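Local coordinates for erythrocyte membrane protein 1 (PDB 6S8T), which serves as an adhesion domain, the DBLbeta module of a PfEMP1 protein, that binds ICAM-1 and so probably tethers malaria-infected erythrocytes to host cells, at residues A[112-117]-A[298-303]; A[150-155]-A[183-188]; A[158-163]-A[176-181]. One frame throughout, in Å; residues are numbered along the deposited sequence.

Contact 1: A[112-117]-A[298-303]; sequences PPRRQH and MVEWAE
Arg-114 and Glu-300 meet as an ion pair in the buried interior of this Duffy-binding-like (DBL) domain, where the short helix 113-116 abuts the long helix 293-319. The example illustrates how charge can be placed inside a helical fold when each charged group is met by directed hydrogen bonds.

The salt bridge is bidentate and side-on. Arg-114 NE gives its hydrogen to Glu-300 OE2 at 2.8 Å and an N-H...O angle of 168°, while Arg-114 NH1 reaches Glu-300 OE1 at 2.9 Å. Each carboxylate oxygen accepts through its syn lone pair, and the guanidinium and carboxylate planes lie 22° apart, so the two flat groups meet edge to edge. The arginine chain runs out extended through CG and then bends at the CG-CD bond (chi3 52°), which turns its NE edge to the incoming acid. Glu-300, in contrast, stays extended, and its chain crosses that of the arginine at about a right angle. On the far side of the guanidinium, NH2 forms a salt bridge with Asp-188, and Tyr-184 of helix 172-194 touches both Arg-114 and Glu-300. Three nitrogens are thus held, which fixes the rotation of the group.

A water supplies the second kind of link. It accepts from the backbone N of Arg-114 at 3.1 Å and donates to Glu-300 OE2 at 2.9 Å. That N-H belongs to the first turn, which opens with Pro-112 at the N-cap and lacks a preceding turn to bond to. The nearby acid probably also suits the positive end of this helix.

Van der Waals contact adds little: the ring of Pro-112 crosses the glutamate at about a right angle, with Pro-112 CB 3.9 Å from Glu-300 OE1.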
loop_
_atom_site.group_PDB
_atom_site.type_symbol
_atom_site.label_atom_id
_atom_site.label_comp_id
_atom_site.label_asym_id
_atom_site.label_seq_id
_atom_site.Cartn_x
_atom_site.Cartn_y
_atom_site.Cartn_z
ATOM N N PRO A 112 6.514 0.327 -2.603
ATOM C CA PRO A 112 6.299 -1.127 -2.705
ATOM C C PRO A 112 6.360 -1.581 -4.151
ATOM O O PRO A 112 5.839 -0.896 -5.044
ATOM C CB PRO A 112 4.891 -1.326 -2.122
ATOM C CG PRO A 112 4.600 -0.055 -1.339
ATOM C CD PRO A 112 5.344 1.032 -2.049
ATOM N N PRO A 113 6.994 -2.724 -4.426
ATOM C CA PRO A 113 6.993 -3.247 -5.806
ATOM C C PRO A 113 5.600 -3.445 -6.377
ATOM O O PRO A 113 5.403 -3.246 -7.583
ATOM C CB PRO A 113 7.744 -4.579 -5.676
ATOM C CG PRO A 113 8.639 -4.389 -4.500
ATOM C CD PRO A 113 7.874 -3.503 -3.540
ATOM N N ARG A 114 4.628 -3.834 -5.547
ATOM C CA ARG A 114 3.251 -3.932 -6.021
ATOM C C ARG A 114 2.753 -2.588 -6.538
ATOM O O ARG A 114 2.116 -2.517 -7.595
ATOM C CB ARG A 114 2.346 -4.442 -4.899
ATOM C CG ARG A 114 0.861 -4.391 -5.223
ATOM C CD ARG A 114 0.024 -4.445 -3.957
ATOM N NE ARG A 114 0.455 -3.430 -2.999
ATOM C CZ ARG A 114 0.095 -2.152 -3.055
ATOM N NH1 ARG A 114 0.542 -1.294 -2.145
ATOM N NH2 ARG A 114 -0.711 -1.731 -4.021
ATOM N N ARG A 115 3.050 -1.507 -5.808
ATOM C CA ARG A 115 2.613 -0.173 -6.213
ATOM C C ARG A 115 3.341 0.299 -7.464
ATOM O O ARG A 115 2.725 0.879 -8.366
ATOM C CB ARG A 115 2.831 0.817 -5.065
ATOM C CG ARG A 115 2.703 2.291 -5.454
ATOM C CD ARG A 115 1.257 2.674 -5.734
ATOM N NE ARG A 115 1.123 4.056 -6.204
ATOM C CZ ARG A 115 1.134 4.413 -7.486
ATOM N NH1 ARG A 115 1.279 3.491 -8.429
ATOM N NH2 ARG A 115 1.003 5.688 -7.825
ATOM N N GLN A 116 4.654 0.065 -7.533
ATOM C CA GLN A 116 5.440 0.559 -8.660
ATOM C C GLN A 116 4.951 -0.017 -9.986
ATOM O O GLN A 116 4.951 0.680 -11.007
ATOM C CB GLN A 116 6.917 0.233 -8.448
ATOM C CG GLN A 116 7.809 0.627 -9.608
ATOM C CD GLN A 116 9.275 0.438 -9.295
ATOM O OE1 GLN A 116 9.707 0.637 -8.160
ATOM N NE2 GLN A 116 10.051 0.043 -10.299
ATOM N N HIS A 117 4.529 -1.281 -9.994
ATOM C CA HIS A 117 4.073 -1.941 -11.214
ATOM C C HIS A 117 2.553 -2.061 -11.276
ATOM O O HIS A 117 2.023 -3.002 -11.875
ATOM C CB HIS A 117 4.729 -3.315 -11.347
ATOM C CG HIS A 117 6.223 -3.274 -11.257
ATOM N ND1 HIS A 117 7.007 -2.617 -12.180
ATOM C CD2 HIS A 117 7.076 -3.798 -10.346
ATOM C CE1 HIS A 117 8.278 -2.745 -11.847
ATOM N NE2 HIS A 117 8.348 -3.461 -10.740
ATOM N N MET A 298 4.371 0.800 5.226
ATOM C CA MET A 298 5.245 0.283 6.278
ATOM C C MET A 298 4.843 -1.129 6.691
ATOM O O MET A 298 5.706 -2.002 6.849
ATOM C CB MET A 298 5.224 1.225 7.490
ATOM C CG MET A 298 6.013 0.727 8.701
ATOM S SD MET A 298 5.947 1.819 10.148
ATOM C CE MET A 298 4.316 1.460 10.798
ATOM N N VAL A 299 3.542 -1.369 6.886
ATOM C CA VAL A 299 3.072 -2.716 7.202
ATOM C C VAL A 299 3.408 -3.679 6.066
ATOM O O VAL A 299 3.794 -4.829 6.299
ATOM C CB VAL A 299 1.560 -2.705 7.503
ATOM C CG1 VAL A 299 1.043 -4.126 7.726
ATOM C CG2 VAL A 299 1.249 -1.823 8.707
ATOM N N GLU A 300 3.268 -3.222 4.817
ATOM C CA GLU A 300 3.623 -4.058 3.673
ATOM C C GLU A 300 5.132 -4.264 3.582
ATOM O O GLU A 300 5.584 -5.327 3.144
ATOM C CB GLU A 300 3.074 -3.439 2.380
ATOM C CG GLU A 300 3.207 -4.303 1.114
ATOM C CD GLU A 300 2.465 -3.710 -0.083
ATOM O OE1 GLU A 300 1.908 -2.600 0.050
ATOM O OE2 GLU A 300 2.426 -4.353 -1.160
ATOM N N TRP A 301 5.922 -3.269 4.002
ATOM C CA TRP A 301 7.374 -3.429 4.044
ATOM C C TRP A 301 7.778 -4.515 5.032
ATOM O O TRP A 301 8.697 -5.297 4.766
ATOM C CB TRP A 301 8.040 -2.097 4.411
ATOM C CG TRP A 301 9.561 -2.113 4.403
ATOM C CD1 TRP A 301 10.379 -1.636 3.417
ATOM C CD2 TRP A 301 10.432 -2.613 5.433
ATOM N NE1 TRP A 301 11.698 -1.815 3.762
ATOM C CE2 TRP A 301 11.759 -2.412 4.993
ATOM C CE3 TRP A 301 10.219 -3.213 6.680
ATOM C CZ2 TRP A 301 12.867 -2.790 5.757
ATOM C CZ3 TRP A 301 11.319 -3.593 7.433
ATOM C CH2 TRP A 301 12.627 -3.377 6.969
ATOM N N ALA A 302 7.109 -4.573 6.186
ATOM C CA ALA A 302 7.470 -5.563 7.194
ATOM C C ALA A 302 7.113 -6.974 6.741
ATOM O O ALA A 302 7.839 -7.928 7.046
ATOM C CB ALA A 302 6.788 -5.236 8.523
ATOM N N GLU A 303 6.002 -7.130 6.017
ATOM C CA GLU A 303 5.615 -8.457 5.544
ATOM C C GLU A 303 6.626 -8.997 4.538
ATOM O O GLU A 303 7.042 -10.158 4.625
ATOM C CB GLU A 303 4.211 -8.426 4.929
ATOM C CG GLU A 303 3.814 -9.754 4.275
ATOM C CD GLU A 303 2.413 -9.755 3.677
ATOM O OE1 GLU A 303 1.790 -8.678 3.579
ATOM O OE2 GLU A 303 1.935 -10.846 3.299
HETATM O O HOH W 1 4.877 -4.910 -2.629
#

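Contact 2: A[150-155]-A[183-188]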
loop_
_atom_site.group_PDB
_atom_site.type_symbol
_atom_site.label_atom_id
_atom_site.label_comp_id
_atom_site.label_asym_id
_atom_site.label_seq_id
_atom_site.Cartn_x
_atom_site.Cartn_y
_atom_site.Cartn_z
ATOM N N LYS A 150 -10.184 -3.672 -11.949
ATOM C CA LYS A 150 -10.411 -5.082 -12.261
ATOM C C LYS A 150 -9.166 -5.729 -12.858
ATOM O O LYS A 150 -8.786 -6.840 -12.467
ATOM C CB LYS A 150 -11.598 -5.233 -13.211
ATOM C CG LYS A 150 -11.737 -6.634 -13.799
ATOM C CD LYS A 150 -12.959 -6.764 -14.692
ATOM C CE LYS A 150 -12.987 -8.109 -15.398
ATOM N NZ LYS A 150 -11.810 -8.292 -16.299
ATOM N N MET A 151 -8.515 -5.053 -13.808
ATOM C CA MET A 151 -7.327 -5.630 -14.430
ATOM C C MET A 151 -6.150 -5.681 -13.463
ATOM O O MET A 151 -5.325 -6.596 -13.546
ATOM C CB MET A 151 -6.951 -4.845 -15.688
ATOM C CG MET A 151 -8.001 -4.903 -16.790
ATOM S SD MET A 151 -7.466 -4.151 -18.342
ATOM C CE MET A 151 -6.154 -5.268 -18.833
ATOM N N ASP A 152 -6.053 -4.720 -12.539
ATOM C CA ASP A 152 -4.956 -4.763 -11.575
ATOM C C ASP A 152 -5.165 -5.885 -10.564
ATOM O O ASP A 152 -4.204 -6.554 -10.164
ATOM C CB ASP A 152 -4.807 -3.413 -10.866
ATOM C CG ASP A 152 -3.523 -3.318 -10.048
ATOM O OD1 ASP A 152 -2.422 -3.454 -10.631
ATOM O OD2 ASP A 152 -3.614 -3.105 -8.821
ATOM N N ALA A 153 -6.414 -6.112 -10.149
ATOM C CA ALA A 153 -6.707 -7.227 -9.253
ATOM C C ALA A 153 -6.430 -8.567 -9.924
ATOM O O ALA A 153 -5.898 -9.487 -9.291
ATOM C CB ALA A 153 -8.158 -7.155 -8.782
ATOM N N ASP A 154 -6.792 -8.701 -11.201
ATOM C CA ASP A 154 -6.532 -9.951 -11.910
ATOM C C ASP A 154 -5.034 -10.185 -12.074
ATOM O O ASP A 154 -4.559 -11.319 -11.936
ATOM C CB ASP A 154 -7.238 -9.936 -13.267
ATOM C CG ASP A 154 -7.065 -11.238 -14.033
ATOM O OD1 ASP A 154 -7.525 -12.292 -13.541
ATOM O OD2 ASP A 154 -6.473 -11.206 -15.134
ATOM N N GLU A 155 -4.272 -9.123 -12.344
ATOM C CA GLU A 155 -2.829 -9.261 -12.504
ATOM C C GLU A 155 -2.143 -9.598 -11.185
ATOM O O GLU A 155 -1.138 -10.320 -11.179
ATOM C CB GLU A 155 -2.244 -7.978 -13.093
ATOM C CG GLU A 155 -0.843 -8.130 -13.660
ATOM C CD GLU A 155 -0.820 -8.921 -14.955
ATOM O OE1 GLU A 155 -1.860 -8.969 -15.644
ATOM O OE2 GLU A 155 0.237 -9.498 -15.285
ATOM N N ARG A 183 -6.366 -5.477 -1.381
ATOM C CA ARG A 183 -6.873 -4.381 -0.560
ATOM C C ARG A 183 -5.911 -3.198 -0.567
ATOM O O ARG A 183 -6.345 -2.040 -0.579
ATOM C CB ARG A 183 -7.134 -4.873 0.865
ATOM C CG ARG A 183 -8.260 -5.894 0.950
ATOM C CD ARG A 183 -8.285 -6.614 2.289
ATOM N NE ARG A 183 -8.438 -5.686 3.406
ATOM C CZ ARG A 183 -8.565 -6.061 4.673
ATOM N NH1 ARG A 183 -8.563 -7.352 4.986
ATOM N NH2 ARG A 183 -8.696 -5.147 5.626
ATOM N N TYR A 184 -4.602 -3.472 -0.576
ATOM C CA TYR A 184 -3.616 -2.402 -0.714
ATOM C C TYR A 184 -3.766 -1.674 -2.045
ATOM O O TYR A 184 -3.600 -0.450 -2.112
ATOM C CB TYR A 184 -2.201 -2.969 -0.583
ATOM C CG TYR A 184 -1.845 -3.502 0.789
ATOM C CD1 TYR A 184 -2.298 -2.871 1.942
ATOM C CD2 TYR A 184 -1.045 -4.635 0.929
ATOM C CE1 TYR A 184 -1.968 -3.352 3.198
ATOM C CE2 TYR A 184 -0.713 -5.128 2.180
ATOM C CZ TYR A 184 -1.177 -4.479 3.311
ATOM O OH TYR A 184 -0.851 -4.957 4.560
ATOM N N SER A 185 -4.065 -2.409 -3.123
ATOM C CA SER A 185 -4.225 -1.778 -4.430
ATOM C C SER A 185 -5.491 -0.935 -4.488
ATOM O O SER A 185 -5.506 0.134 -5.110
ATOM C CB SER A 185 -4.246 -2.840 -5.530
ATOM O OG SER A 185 -4.729 -2.298 -6.749
ATOM N N PHE A 186 -6.570 -1.407 -3.859
ATOM C CA PHE A 186 -7.789 -0.608 -3.764
ATOM C C PHE A 186 -7.532 0.690 -3.003
ATOM O O PHE A 186 -8.059 1.748 -3.364
ATOM C CB PHE A 186 -8.894 -1.427 -3.090
ATOM C CG PHE A 186 -10.075 -0.614 -2.616
ATOM C CD1 PHE A 186 -11.031 -0.159 -3.512
ATOM C CD2 PHE A 186 -10.243 -0.335 -1.267
ATOM C CE1 PHE A 186 -12.126 0.580 -3.073
ATOM C CE2 PHE A 186 -11.335 0.403 -0.820
ATOM C CZ PHE A 186 -12.277 0.858 -1.726
ATOM N N ALA A 187 -6.703 0.632 -1.959
ATOM C CA ALA A 187 -6.427 1.833 -1.177
ATOM C C ALA A 187 -5.502 2.783 -1.929
ATOM O O ALA A 187 -5.694 4.004 -1.887
ATOM C CB ALA A 187 -5.827 1.451 0.175
ATOM N N ASP A 188 -4.496 2.240 -2.626
ATOM C CA ASP A 188 -3.605 3.073 -3.431
ATOM C C ASP A 188 -4.368 3.799 -4.531
ATOM O O ASP A 188 -4.093 4.970 -4.815
ATOM C CB ASP A 188 -2.486 2.221 -4.038
ATOM C CG ASP A 188 -1.408 1.853 -3.027
ATOM O OD1 ASP A 188 -1.417 2.398 -1.896
ATOM O OD2 ASP A 188 -0.547 1.014 -3.366
#
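Asp-152 faces Ser-185 with one carboxylate oxygen, OD2, while its other oxygen, OD1, is gripped twice: by Arg-89 NH1 in a salt bridge and by the backbone N of Cys-119 in a hydrogen bond. The division of labour is instructive. With OD1 committed to the loop residues, the carboxylate is restrained in its rotation and OD2 is directed across to the neighbouring helix. The first torsion of the acid serves the same end, since CG is set anti to the backbone N (chi1 -169°) and the carboxylate is thereby aimed at the facing helix.

There it meets the hydroxyl of Ser-185. The modelled bond runs from Ser-185 OG as donor to Asp-152 OD2 at 2.5 Å, shorter than such bonds normally are, and the serine was deposited in two conformers, so its exact length is doubtful even though the pairing is plausible. In this conformer OG stands opposite the serine's own backbone N (chi1 165°), which carries it outward from the helix. Behind the hydroxyl, Ser-185 CB comes to 3.4 Å from Asp-152 OD2.

The two residues belong to successive helices of the DBL domain, 137-163 and 172-194, and both lie within the Duffy-binding family region. At this level the helical backbones do not pack directly: Asp-152 CA and Ser-185 CA are 7.8 Å apart, and a single side chain from each spans the interval. Arg-114 of helix 113-116 also packs against the serine. Met-118 touches both members of the pair, and Met-264 of helix 246-268 touches Ser-185 together with Ala-153.

Contact 3: A[158-163]-A[176-181]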
loop_
_atom_site.group_PDB
_atom_site.type_symbol
_atom_site.label_atom_id
_atom_site.label_comp_id
_atom_site.label_asym_id
_atom_site.label_seq_id
_atom_site.Cartn_x
_atom_site.Cartn_y
_atom_site.Cartn_z
ATOM N N LYS A 158 -2.623 -13.463 -10.501
ATOM C CA LYS A 158 -1.852 -14.336 -11.383
ATOM C C LYS A 158 -0.349 -14.182 -11.164
ATOM O O LYS A 158 0.382 -15.178 -11.137
ATOM C CB LYS A 158 -2.212 -14.063 -12.843
ATOM C CG LYS A 158 -3.656 -14.395 -13.206
ATOM C CD LYS A 158 -3.935 -14.142 -14.682
ATOM C CE LYS A 158 -5.393 -14.414 -15.032
ATOM N NZ LYS A 158 -5.800 -15.816 -14.715
ATOM N N ARG A 159 0.137 -12.946 -11.012
ATOM C CA ARG A 159 1.577 -12.749 -10.869
ATOM C C ARG A 159 2.079 -13.190 -9.501
ATOM O O ARG A 159 3.240 -13.591 -9.373
ATOM C CB ARG A 159 1.947 -11.289 -11.118
ATOM C CG ARG A 159 1.943 -10.899 -12.579
ATOM C CD ARG A 159 2.529 -9.515 -12.784
ATOM N NE ARG A 159 2.698 -9.209 -14.201
ATOM C CZ ARG A 159 3.785 -9.510 -14.906
ATOM N NH1 ARG A 159 3.853 -9.195 -16.191
ATOM N NH2 ARG A 159 4.806 -10.122 -14.322
ATOM N N TYR A 160 1.235 -13.118 -8.471
ATOM C CA TYR A 160 1.631 -13.637 -7.165
ATOM C C TYR A 160 1.859 -15.141 -7.232
ATOM O O TYR A 160 2.863 -15.655 -6.724
ATOM C CB TYR A 160 0.570 -13.300 -6.116
ATOM C CG TYR A 160 1.048 -13.435 -4.687
ATOM C CD1 TYR A 160 1.215 -14.684 -4.098
ATOM C CD2 TYR A 160 1.322 -12.307 -3.924
ATOM C CE1 TYR A 160 1.651 -14.802 -2.788
ATOM C CE2 TYR A 160 1.755 -12.414 -2.618
ATOM C CZ TYR A 160 1.918 -13.660 -2.055
ATOM O OH TYR A 160 2.350 -13.757 -0.752
ATOM N N LYS A 161 0.930 -15.866 -7.859
ATOM C CA LYS A 161 1.097 -17.306 -8.009
ATOM C C LYS A 161 2.266 -17.641 -8.927
ATOM O O LYS A 161 2.956 -18.643 -8.706
ATOM C CB LYS A 161 -0.199 -17.934 -8.528
ATOM C CG LYS A 161 -1.347 -17.870 -7.526
ATOM C CD LYS A 161 -2.549 -18.693 -7.970
ATOM C CE LYS A 161 -3.316 -18.011 -9.089
ATOM N NZ LYS A 161 -4.521 -18.795 -9.488
ATOM N N LYS A 162 2.519 -16.810 -9.940
ATOM C CA LYS A 162 3.608 -17.086 -10.870
ATOM C C LYS A 162 4.966 -16.814 -10.233
ATOM O O LYS A 162 5.879 -17.641 -10.316
ATOM C CB LYS A 162 3.438 -16.252 -12.138
ATOM C CG LYS A 162 4.594 -16.372 -13.114
ATOM C CD LYS A 162 4.454 -15.374 -14.252
ATOM C CE LYS A 162 5.608 -15.496 -15.233
ATOM N NZ LYS A 162 6.926 -15.314 -14.562
ATOM N N HIS A 163 5.117 -15.655 -9.585
ATOM C CA HIS A 163 6.415 -15.281 -9.036
ATOM C C HIS A 163 6.821 -16.148 -7.851
ATOM O O HIS A 163 8.006 -16.178 -7.500
ATOM C CB HIS A 163 6.409 -13.801 -8.645
ATOM C CG HIS A 163 6.338 -12.877 -9.821
ATOM N ND1 HIS A 163 6.106 -11.523 -9.698
ATOM C CD2 HIS A 163 6.471 -13.115 -11.148
ATOM C CE1 HIS A 163 6.098 -10.969 -10.896
ATOM N NE2 HIS A 163 6.318 -11.913 -11.794
ATOM N N GLU A 176 -4.504 -15.370 2.123
ATOM C CA GLU A 176 -4.688 -14.129 2.867
ATOM C C GLU A 176 -3.718 -13.053 2.397
ATOM O O GLU A 176 -4.083 -11.875 2.312
ATOM C CB GLU A 176 -4.533 -14.386 4.365
ATOM C CG GLU A 176 -5.858 -14.486 5.099
ATOM C CD GLU A 176 -5.689 -14.765 6.576
ATOM O OE1 GLU A 176 -4.838 -15.609 6.928
ATOM O OE2 GLU A 176 -6.401 -14.133 7.386
ATOM N N SER A 177 -2.483 -13.439 2.072
ATOM C CA SER A 177 -1.512 -12.472 1.573
ATOM C C SER A 177 -1.957 -11.876 0.241
ATOM O O SER A 177 -1.751 -10.683 -0.009
ATOM C CB SER A 177 -0.139 -13.137 1.444
ATOM O OG SER A 177 0.858 -12.205 1.068
ATOM N N ILE A 178 -2.573 -12.690 -0.623
ATOM C CA ILE A 178 -3.091 -12.184 -1.893
ATOM C C ILE A 178 -4.283 -11.264 -1.655
ATOM O O ILE A 178 -4.423 -10.224 -2.310
ATOM C CB ILE A 178 -3.461 -13.351 -2.829
ATOM C CG1 ILE A 178 -2.234 -14.194 -3.175
ATOM C CG2 ILE A 178 -4.103 -12.833 -4.103
ATOM C CD1 ILE A 178 -2.552 -15.409 -4.046
ATOM N N CYS A 179 -5.162 -11.633 -0.718
ATOM C CA CYS A 179 -6.303 -10.782 -0.398
ATOM C C CYS A 179 -5.847 -9.421 0.126
ATOM O O CYS A 179 -6.427 -8.386 -0.228
ATOM C CB CYS A 179 -7.218 -11.489 0.609
ATOM S SG CYS A 179 -8.102 -12.958 -0.051
ATOM N N ARG A 180 -4.795 -9.396 0.954
ATOM C CA ARG A 180 -4.287 -8.123 1.467
ATOM C C ARG A 180 -3.706 -7.263 0.348
ATOM O O ARG A 180 -3.870 -6.037 0.354
ATOM C CB ARG A 180 -3.234 -8.360 2.555
ATOM C CG ARG A 180 -3.798 -8.746 3.923
ATOM C CD ARG A 180 -2.734 -8.683 5.020
ATOM N NE ARG A 180 -1.586 -9.544 4.740
ATOM C CZ ARG A 180 -1.477 -10.808 5.140
ATOM N NH1 ARG A 180 -0.394 -11.512 4.834
ATOM N NH2 ARG A 180 -2.450 -11.374 5.843
ATOM N N ALA A 181 -3.022 -7.888 -0.618
ATOM C CA ALA A 181 -2.425 -7.133 -1.717
ATOM C C ALA A 181 -3.491 -6.451 -2.567
ATOM O O ALA A 181 -3.292 -5.324 -3.038
ATOM C CB ALA A 181 -1.561 -8.054 -2.579
#
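Tyr-160 reaches from helix 137-163 to both Ile-178 and Ser-177 on helix 172-194, and its length can be read as a change from apolar to polar contact. CG stands anti to the backbone N (chi1 -163°), which sends the ring across to the second helix. At the root, Tyr-160 CB lies 4.2 Å from Ile-178 CG1. That methylene lies over one ring face, displaced toward the CG-CD1 side, in a CH-pi contact 3.8 Å from the Tyr-160 centroid and 19° off the normal. Tyr-160 CD1 also meets Ile-178 CD1, and CD2 and CE1 remain near Ile-178 CG1. CE2 is the first ring atom near Ser-177 OG; Tyr-160 CZ passes 3.6 Å from Ser-177 OG, and at the tip Tyr-160 OH donates to Ser-177 OG at 2.8 Å. Phe-90 also meets the ring.

The segments lie on the two arms of a helical hairpin in the DBL domain, their axes 10.9 Å apart and inclined at 138°. The phenol donates to a hydroxyl that in turn probably donates to Glu-303 OE2, a hydrogen-bond chain that the acid's negative charge would be expected to strengthen.

In the fold
The three contacts form a chain of nested closures: contact 3 lies inside the loop closed by contact 2, and contact 2 inside that of contact 1. Helix 172-194 joins them, with contacts 2 and 3 using successive parts of the same helix pair, their centres 11 Å apart. Contact 1 touches both. Arg-114 NH2 reaches Asp-188 OD2 at 2.8 Å, tying it to segment 183-188 of contact 2, and Glu-303 OE2 lies 2.9 Å from Arg-180 NH1, tying it to segment 176-181 of contact 3. The centre of contact 1 lies about 6 Å from the centre of the chain, that of contact 2 about 10 Å and that of contact 3 about 14 Å.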